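Local atomic coordinates of type IV pilus biogenesis factor PilY1 (Pseudomonas aeruginosa, PDB entry 3HX6), a protein that promotes type IV pilus assembly, twitching motility and adhesion to host cells, and probably regulates pilus retraction through calcium binding and release. Residues Y267-R279 / A324-R336. The protein carries 3 engineered substitutions. Residues are numbered along the deposited sequence; the frame is centred on the assembly and turned at random.
Sequences YAYAGDLQGNLWR and AAQAITAAPSLVR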
ATOM      1  N   TYR A 267      16.578  24.204   0.312  1.00 13.13           N
ATOM      2  CA  TYR A 267      16.963  24.716  -1.002  1.00 14.31           C
ATOM      3  C   TYR A 267      15.815  24.491  -1.971  1.00 13.11           C
ATOM      4  O   TYR A 267      14.912  23.702  -1.711  1.00 13.28           O
ATOM      5  CB  TYR A 267      18.161  23.953  -1.578  1.00 15.30           C
ATOM      6  CG  TYR A 267      19.433  23.974  -0.767  1.00 16.51           C
ATOM      7  CD1 TYR A 267      20.225  25.120  -0.697  1.00 15.12           C
ATOM      8  CD2 TYR A 267      19.872  22.825  -0.110  1.00 15.71           C
ATOM      9  CE1 TYR A 267      21.426  25.119   0.002  1.00 16.71           C
ATOM     10  CE2 TYR A 267      21.069  22.812   0.589  1.00 16.42           C
ATOM     11  CZ  TYR A 267      21.840  23.957   0.641  1.00 15.62           C
ATOM     12  OH  TYR A 267      23.021  23.931   1.332  1.00 18.59           O
ATOM     13  N   ALA A 268      15.882  25.171  -3.106  1.00 13.15           N
ATOM     14  CA  ALA A 268      14.890  25.011  -4.153  1.00 13.39           C
ATOM     15  C   ALA A 268      15.700  24.955  -5.437  1.00 14.64           C
ATOM     16  O   ALA A 268      16.690  25.674  -5.582  1.00 13.83           O
ATOM     17  CB  ALA A 268      13.924  26.205  -4.182  1.00 12.95           C
ATOM     18  N   TYR A 269      15.300  24.075  -6.345  1.00 13.67           N
ATOM     19  CA  TYR A 269      15.968  23.937  -7.632  1.00 13.13           C
ATOM     20  C   TYR A 269      14.901  24.130  -8.700  1.00 13.52           C
ATOM     21  O   TYR A 269      13.799  23.596  -8.586  1.00 12.17           O
ATOM     22  CB  TYR A 269      16.580  22.545  -7.797  1.00 11.90           C
ATOM     23  CG  TYR A 269      17.737  22.239  -6.875  1.00 11.19           C
ATOM     24  CD1 TYR A 269      17.522  21.816  -5.562  1.00 11.22           C
ATOM     25  CD2 TYR A 269      19.049  22.313  -7.336  1.00 10.90           C
ATOM     26  CE1 TYR A 269      18.595  21.456  -4.733  1.00 11.80           C
ATOM     27  CE2 TYR A 269      20.125  21.962  -6.520  1.00 10.22           C
ATOM     28  CZ  TYR A 269      19.891  21.529  -5.222  1.00 13.86           C
ATOM     29  OH  TYR A 269      20.950  21.136  -4.428  1.00 11.58           O
ATOM     30  N   ALA A 270      15.224  24.890  -9.737  1.00 12.07           N
ATOM     31  CA  ALA A 270      14.261  25.134 -10.797  1.00 11.50           C
ATOM     32  C   ALA A 270      14.943  25.531 -12.098  1.00 11.41           C
ATOM     33  O   ALA A 270      15.905  26.298 -12.097  1.00 11.39           O
ATOM     34  CB  ALA A 270      13.280  26.242 -10.359  1.00 10.73           C
ATOM     35  N   GLY A 271      14.451  24.996 -13.207  1.00 11.91           N
ATOM     36  CA  GLY A 271      15.017  25.354 -14.493  1.00 13.07           C
ATOM     37  C   GLY A 271      14.214  26.522 -15.033  1.00 13.77           C
ATOM     38  O   GLY A 271      13.204  26.911 -14.436  1.00 11.85           O
ATOM     39  N   ASP A 272      14.660  27.109 -16.139  1.00 13.22           N
ATOM     40  CA  ASP A 272      13.926  28.219 -16.725  1.00 11.91           C
ATOM     41  C   ASP A 272      13.827  28.041 -18.244  1.00 12.95           C
ATOM     42  O   ASP A 272      14.365  27.078 -18.797  1.00 11.28           O
ATOM     43  CB  ASP A 272      14.583  29.557 -16.352  1.00 11.81           C
ATOM     44  CG  ASP A 272      15.967  29.736 -16.957  1.00 17.44           C
ATOM     45  OD1 ASP A 272      16.685  30.661 -16.505  1.00 17.45           O
ATOM     46  OD2 ASP A 272      16.339  28.972 -17.877  1.00 13.11           O
ATOM     47  N   LEU A 273      13.124  28.951 -18.908  1.00 12.55           N
ATOM     48  CA  LEU A 273      12.955  28.873 -20.354  1.00 15.82           C
ATOM     49  C   LEU A 273      14.279  28.976 -21.092  1.00 14.98           C
ATOM     50  O   LEU A 273      14.389  28.556 -22.239  1.00 15.02           O
ATOM     51  CB  LEU A 273      12.015  29.981 -20.845  1.00 17.50           C
ATOM     52  CG  LEU A 273      10.572  29.913 -20.338  1.00 19.87           C
ATOM     53  CD1 LEU A 273       9.769  31.076 -20.909  1.00 20.34           C
ATOM     54  CD2 LEU A 273       9.950  28.580 -20.744  1.00 19.97           C
ATOM     55  N   GLN A 274      15.286  29.531 -20.425  1.00 14.64           N
ATOM     56  CA  GLN A 274      16.601  29.692 -21.036  1.00 13.25           C
ATOM     57  C   GLN A 274      17.492  28.474 -20.894  1.00 13.83           C
ATOM     58  O   GLN A 274      18.600  28.444 -21.433  1.00 16.49           O
ATOM     59  CB  GLN A 274      17.307  30.908 -20.446  1.00 12.85           C
ATOM     60  CG  GLN A 274      16.915  32.210 -21.118  1.00 12.44           C
ATOM     61  CD  GLN A 274      17.545  33.409 -20.458  1.00 14.75           C
ATOM     62  OE1 GLN A 274      18.536  33.286 -19.738  1.00 16.31           O
ATOM     63  NE2 GLN A 274      16.983  34.588 -20.708  1.00 13.73           N
ATOM     64  N   GLY A 275      17.012  27.472 -20.168  1.00 12.70           N
ATOM     65  CA  GLY A 275      17.791  26.266 -19.978  1.00 11.22           C
ATOM     66  C   GLY A 275      18.698  26.302 -18.767  1.00 12.75           C
ATOM     67  O   GLY A 275      19.517  25.402 -18.574  1.00 14.57           O
ATOM     68  N   ASN A 276      18.575  27.338 -17.946  1.00 11.97           N
ATOM     69  CA  ASN A 276      19.405  27.428 -16.752  1.00 11.55           C
ATOM     70  C   ASN A 276      18.754  26.645 -15.622  1.00 12.71           C
ATOM     71  O   ASN A 276      17.548  26.740 -15.420  1.00 13.21           O
ATOM     72  CB  ASN A 276      19.558  28.882 -16.309  1.00  9.86           C
ATOM     73  CG  ASN A 276      20.142  29.753 -17.389  1.00 14.84           C
ATOM     74  OD1 ASN A 276      21.306  29.601 -17.760  1.00 14.71           O
ATOM     75  ND2 ASN A 276      19.333  30.672 -17.913  1.00 11.33           N
ATOM     76  N   LEU A 277      19.548  25.866 -14.893  1.00 12.40           N
ATOM     77  CA  LEU A 277      19.023  25.116 -13.755  1.00 13.48           C
ATOM     78  C   LEU A 277      19.506  25.908 -12.543  1.00 12.71           C
ATOM     79  O   LEU A 277      20.693  25.895 -12.203  1.00 12.92           O
ATOM     80  CB  LEU A 277      19.583  23.688 -13.731  1.00 11.54           C
ATOM     81  CG  LEU A 277      18.923  22.650 -12.807  1.00 12.04           C
ATOM     82  CD1 LEU A 277      19.053  23.077 -11.351  1.00 11.59           C
ATOM     83  CD2 LEU A 277      17.459  22.474 -13.189  1.00 10.94           C
ATOM     84  N   TRP A 278      18.584  26.609 -11.899  1.00 11.97           N
ATOM     85  CA  TRP A 278      18.934  27.437 -10.755  1.00 12.51           C
ATOM     86  C   TRP A 278      18.734  26.771  -9.408  1.00 13.46           C
ATOM     87  O   TRP A 278      17.887  25.898  -9.263  1.00 12.13           O
ATOM     88  CB  TRP A 278      18.089  28.715 -10.746  1.00 12.55           C
ATOM     89  CG  TRP A 278      18.155  29.516 -11.999  1.00 13.82           C
ATOM     90  CD1 TRP A 278      17.263  29.502 -13.033  1.00 11.84           C
ATOM     91  CD2 TRP A 278      19.181  30.444 -12.362  1.00 12.89           C
ATOM     92  NE1 TRP A 278      17.671  30.372 -14.024  1.00 11.86           N
ATOM     93  CE2 TRP A 278      18.847  30.961 -13.637  1.00 12.42           C
ATOM     94  CE3 TRP A 278      20.355  30.890 -11.732  1.00 15.21           C
ATOM     95  CZ2 TRP A 278      19.645  31.904 -14.296  1.00 13.32           C
ATOM     96  CZ3 TRP A 278      21.151  31.833 -12.389  1.00 14.73           C
ATOM     97  CH2 TRP A 278      20.789  32.329 -13.659  1.00 16.07           C
ATOM     98  N   ARG A 279      19.538  27.175  -8.429  1.00 12.78           N
ATOM     99  CA  ARG A 279      19.343  26.694  -7.074  1.00 12.09           C
ATOM    100  C   ARG A 279      19.168  27.964  -6.258  1.00 13.14           C
ATOM    101  O   ARG A 279      19.760  29.006  -6.570  1.00 10.50           O
ATOM    102  CB  ARG A 279      20.523  25.902  -6.519  1.00 12.39           C
ATOM    103  CG  ARG A 279      20.101  25.122  -5.264  1.00 12.67           C
ATOM    104  CD  ARG A 279      21.263  24.474  -4.528  1.00 11.55           C
ATOM    105  NE  ARG A 279      22.031  25.442  -3.753  1.00 12.36           N
ATOM    106  CZ  ARG A 279      23.108  25.129  -3.040  1.00 15.73           C
ATOM    107  NH1 ARG A 279      23.540  23.873  -3.006  1.00 12.33           N
ATOM    108  NH2 ARG A 279      23.744  26.064  -2.348  1.00 11.71           N
ATOM    109  N   ALA A 324      22.748  25.089 -28.756  1.00 21.14           N
ATOM    110  CA  ALA A 324      21.533  25.887 -28.621  1.00 20.03           C
ATOM    111  C   ALA A 324      20.850  25.601 -27.285  1.00 19.61           C
ATOM    112  O   ALA A 324      20.749  24.447 -26.860  1.00 17.93           O
ATOM    113  CB  ALA A 324      20.581  25.581 -29.767  1.00 20.72           C
ATOM    114  N   ALA A 325      20.387  26.664 -26.633  1.00 17.81           N
ATOM    115  CA  ALA A 325      19.720  26.580 -25.338  1.00 17.31           C
ATOM    116  C   ALA A 325      18.516  25.651 -25.357  1.00 17.42           C
ATOM    117  O   ALA A 325      17.759  25.636 -26.315  1.00 18.86           O
ATOM    118  CB  ALA A 325      19.281  27.974 -24.899  1.00 17.35           C
ATOM    119  N   GLN A 326      18.338  24.888 -24.281  1.00 16.92           N
ATOM    120  CA  GLN A 326      17.214  23.963 -24.157  1.00 15.37           C
ATOM    121  C   GLN A 326      16.346  24.375 -22.975  1.00 15.55           C
ATOM    122  O   GLN A 326      16.790  24.326 -21.831  1.00 13.58           O
ATOM    123  CB  GLN A 326      17.713  22.542 -23.912  1.00 14.49           C
ATOM    124  CG  GLN A 326      18.438  21.916 -25.074  1.00 14.68           C
ATOM    125  CD  GLN A 326      19.136  20.645 -24.664  1.00 16.69           C
ATOM    126  OE1 GLN A 326      18.996  19.603 -25.312  1.00 16.38           O
ATOM    127  NE2 GLN A 326      19.899  20.721 -23.579  1.00 11.04           N
ATOM    128  N   ALA A 327      15.110  24.764 -23.250  1.00 15.72           N
ATOM    129  CA  ALA A 327      14.201  25.174 -22.192  1.00 16.27           C
ATOM    130  C   ALA A 327      13.937  24.025 -21.228  1.00 16.36           C
ATOM    131  O   ALA A 327      13.920  22.856 -21.624  1.00 15.85           O
ATOM    132  CB  ALA A 327      12.885  25.647 -22.795  1.00 16.62           C
ATOM    133  N   ILE A 328      13.741  24.366 -19.961  1.00 15.59           N
ATOM    134  CA  ILE A 328      13.429  23.379 -18.935  1.00 15.44           C
ATOM    135  C   ILE A 328      12.059  23.748 -18.397  1.00 16.81           C
ATOM    136  O   ILE A 328      11.848  24.875 -17.932  1.00 15.07           O
ATOM    137  CB  ILE A 328      14.441  23.407 -17.783  1.00 15.86           C
ATOM    138  CG1 ILE A 328      15.822  23.007 -18.308  1.00 12.29           C
ATOM    139  CG2 ILE A 328      13.973  22.470 -16.658  1.00 13.40           C
ATOM    140  CD1 ILE A 328      16.953  23.317 -17.362  1.00 12.96           C
ATOM    141  N   THR A 329      11.135  22.794 -18.474  1.00 15.25           N
ATOM    142  CA  THR A 329       9.765  22.982 -18.028  1.00 14.35           C
ATOM    143  C   THR A 329       9.482  22.199 -16.754  1.00 15.35           C
ATOM    144  O   THR A 329       8.922  22.730 -15.796  1.00 12.31           O
ATOM    145  CB  THR A 329       8.765  22.488 -19.097  1.00 14.69           C
ATOM    146  OG1 THR A 329       8.889  23.279 -20.278  1.00 19.61           O
ATOM    147  CG2 THR A 329       7.347  22.579 -18.576  1.00 17.32           C
ATOM    148  N   ALA A 330       9.867  20.928 -16.762  1.00 12.28           N
ATOM    149  CA  ALA A 330       9.632  20.048 -15.632  1.00 12.84           C
ATOM    150  C   ALA A 330      10.528  20.340 -14.444  1.00 13.43           C
ATOM    151  O   ALA A 330      11.638  20.856 -14.590  1.00  9.68           O
ATOM    152  CB  ALA A 330       9.815  18.593 -16.061  1.00 12.30           C
ATOM    153  N   ALA A 331      10.030  19.989 -13.264  1.00 13.38           N
ATOM    154  CA  ALA A 331      10.774  20.175 -12.034  1.00 12.05           C
ATOM    155  C   ALA A 331      11.925  19.187 -11.994  1.00 11.28           C
ATOM    156  O   ALA A 331      11.846  18.104 -12.580  1.00 11.40           O
ATOM    157  CB  ALA A 331       9.868  19.936 -10.833  1.00 12.36           C
ATOM    158  N   PRO A 332      13.020  19.555 -11.314  1.00 10.20           N
ATOM    159  CA  PRO A 332      14.176  18.670 -11.199  1.00 12.25           C
ATOM    160  C   PRO A 332      13.819  17.623 -10.144  1.00 13.41           C
ATOM    161  O   PRO A 332      12.805  17.757  -9.451  1.00 11.63           O
ATOM    162  CB  PRO A 332      15.284  19.595 -10.681  1.00 12.36           C
ATOM    163  CG  PRO A 332      14.813  20.973 -11.038  1.00 12.42           C
ATOM    164  CD  PRO A 332      13.338  20.895 -10.794  1.00 10.21           C
ATOM    165  N   SER A 333      14.639  16.582 -10.052  1.00 11.53           N
ATOM    166  CA  SER A 333      14.480  15.527  -9.054  1.00 12.78           C
ATOM    167  C   SER A 333      15.861  15.425  -8.434  1.00 12.47           C
ATOM    168  O   SER A 333      16.855  15.666  -9.113  1.00 12.85           O
ATOM    169  CB  SER A 333      14.092  14.189  -9.694  1.00 12.02           C
ATOM    170  OG  SER A 333      12.705  14.142  -9.953  1.00 13.35           O
ATOM    171  N   LEU A 334      15.930  15.077  -7.157  1.00 13.25           N
ATOM    172  CA  LEU A 334      17.216  14.991  -6.473  1.00 16.05           C
ATOM    173  C   LEU A 334      17.493  13.610  -5.909  1.00 15.95           C
ATOM    174  O   LEU A 334      16.611  12.984  -5.323  1.00 16.36           O
ATOM    175  CB  LEU A 334      17.261  16.014  -5.332  1.00 18.35           C
ATOM    176  CG  LEU A 334      16.949  17.464  -5.712  1.00 22.79           C
ATOM    177  CD1 LEU A 334      16.829  18.306  -4.453  1.00 25.47           C
ATOM    178  CD2 LEU A 334      18.030  18.008  -6.618  1.00 23.00           C
ATOM    179  N   VAL A 335      18.722  13.137  -6.093  1.00 13.52           N
ATOM    180  CA  VAL A 335      19.120  11.834  -5.568  1.00 14.94           C
ATOM    181  C   VAL A 335      20.470  12.023  -4.882  1.00 13.61           C
ATOM    182  O   VAL A 335      21.371  12.641  -5.449  1.00 11.05           O
ATOM    183  CB  VAL A 335      19.264  10.775  -6.698  1.00 15.22           C
ATOM    184  CG1 VAL A 335      19.635   9.432  -6.106  1.00 18.14           C
ATOM    185  CG2 VAL A 335      17.957  10.650  -7.478  1.00 19.99           C
ATOM    186  N   ARG A 336      20.608  11.514  -3.661  1.00 14.31           N
ATOM    187  CA  ARG A 336      21.873  11.649  -2.946  1.00 17.16           C
ATOM    188  C   ARG A 336      22.986  10.994  -3.765  1.00 17.05           C
ATOM    189  O   ARG A 336      22.828   9.883  -4.268  1.00 16.39           O
ATOM    190  CB  ARG A 336      21.800  10.978  -1.569  1.00 18.75           C
ATOM    191  CG  ARG A 336      22.978  11.344  -0.667  1.00 21.27           C
ATOM    192  CD  ARG A 336      23.026  10.490   0.598  1.00 23.35           C
ATOM    193  NE  ARG A 336      21.925  10.756   1.519  1.00 24.79           N
ATOM    194  CZ  ARG A 336      21.832  11.831   2.297  1.00 25.59           C
ATOM    195  NH1 ARG A 336      22.776  12.762   2.274  1.00 24.17           N
ATOM    196  NH2 ARG A 336      20.793  11.970   3.108  1.00 25.91           N
TER
HETATM  197  O   HOH W   1      12.161  23.409 -13.365  1.00 14.17           O
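Y269 and L334 meet because each holds CG beside its own backbone N, with chi1 at -67° and -54°. L334 CD2 lies over the centre of the tyrosine ring, 4.0 Å from the centroid, in a CH-pi contact. Its other methyl, CD1, packs along the CD1-CE1 side of the ring, 3.6 Å from Y269 CE1. R279 CG sits on the opposite face, offset toward the rim, and the Y269 hydroxyl is hydrogen-bonded to D373 OD2. P332 fits between Y269 and L277; its CG is 3.7 Å from L277 CD2. I328 lies over the beta hairpin end, with CG2 against G271 CA and CD1 3.5 Å from G275 O. The ethyl arm is extended (chi2 166°), which carries CD1 to the turn.

I328 N donates to D272 O at 3.0 Å. It comes from above the carbonyl plane, while G275 N reaches the same oxygen from the other face. The D272 carboxylate braces the type I turn D272-G275: OD1 accepts from W278 NE1 and N276 ND2, and OD2 from N276 N. A water accepts from G271 N at 2.8 Å and donates to A330 O.

Both segments fall within the beta-propeller region. Hairpin strands 267-272 and 276-281 are the inner pair of a four-stranded antiparallel sheet, the form of a propeller blade, flanked by 251-257 and 307-317. The 324-336 segment runs from the loop beside the turn into 333-336, the edge strand of a mixed sheet. Neighbouring strand 343-348 adds V345 against Y269 and F347 against L277 and I328.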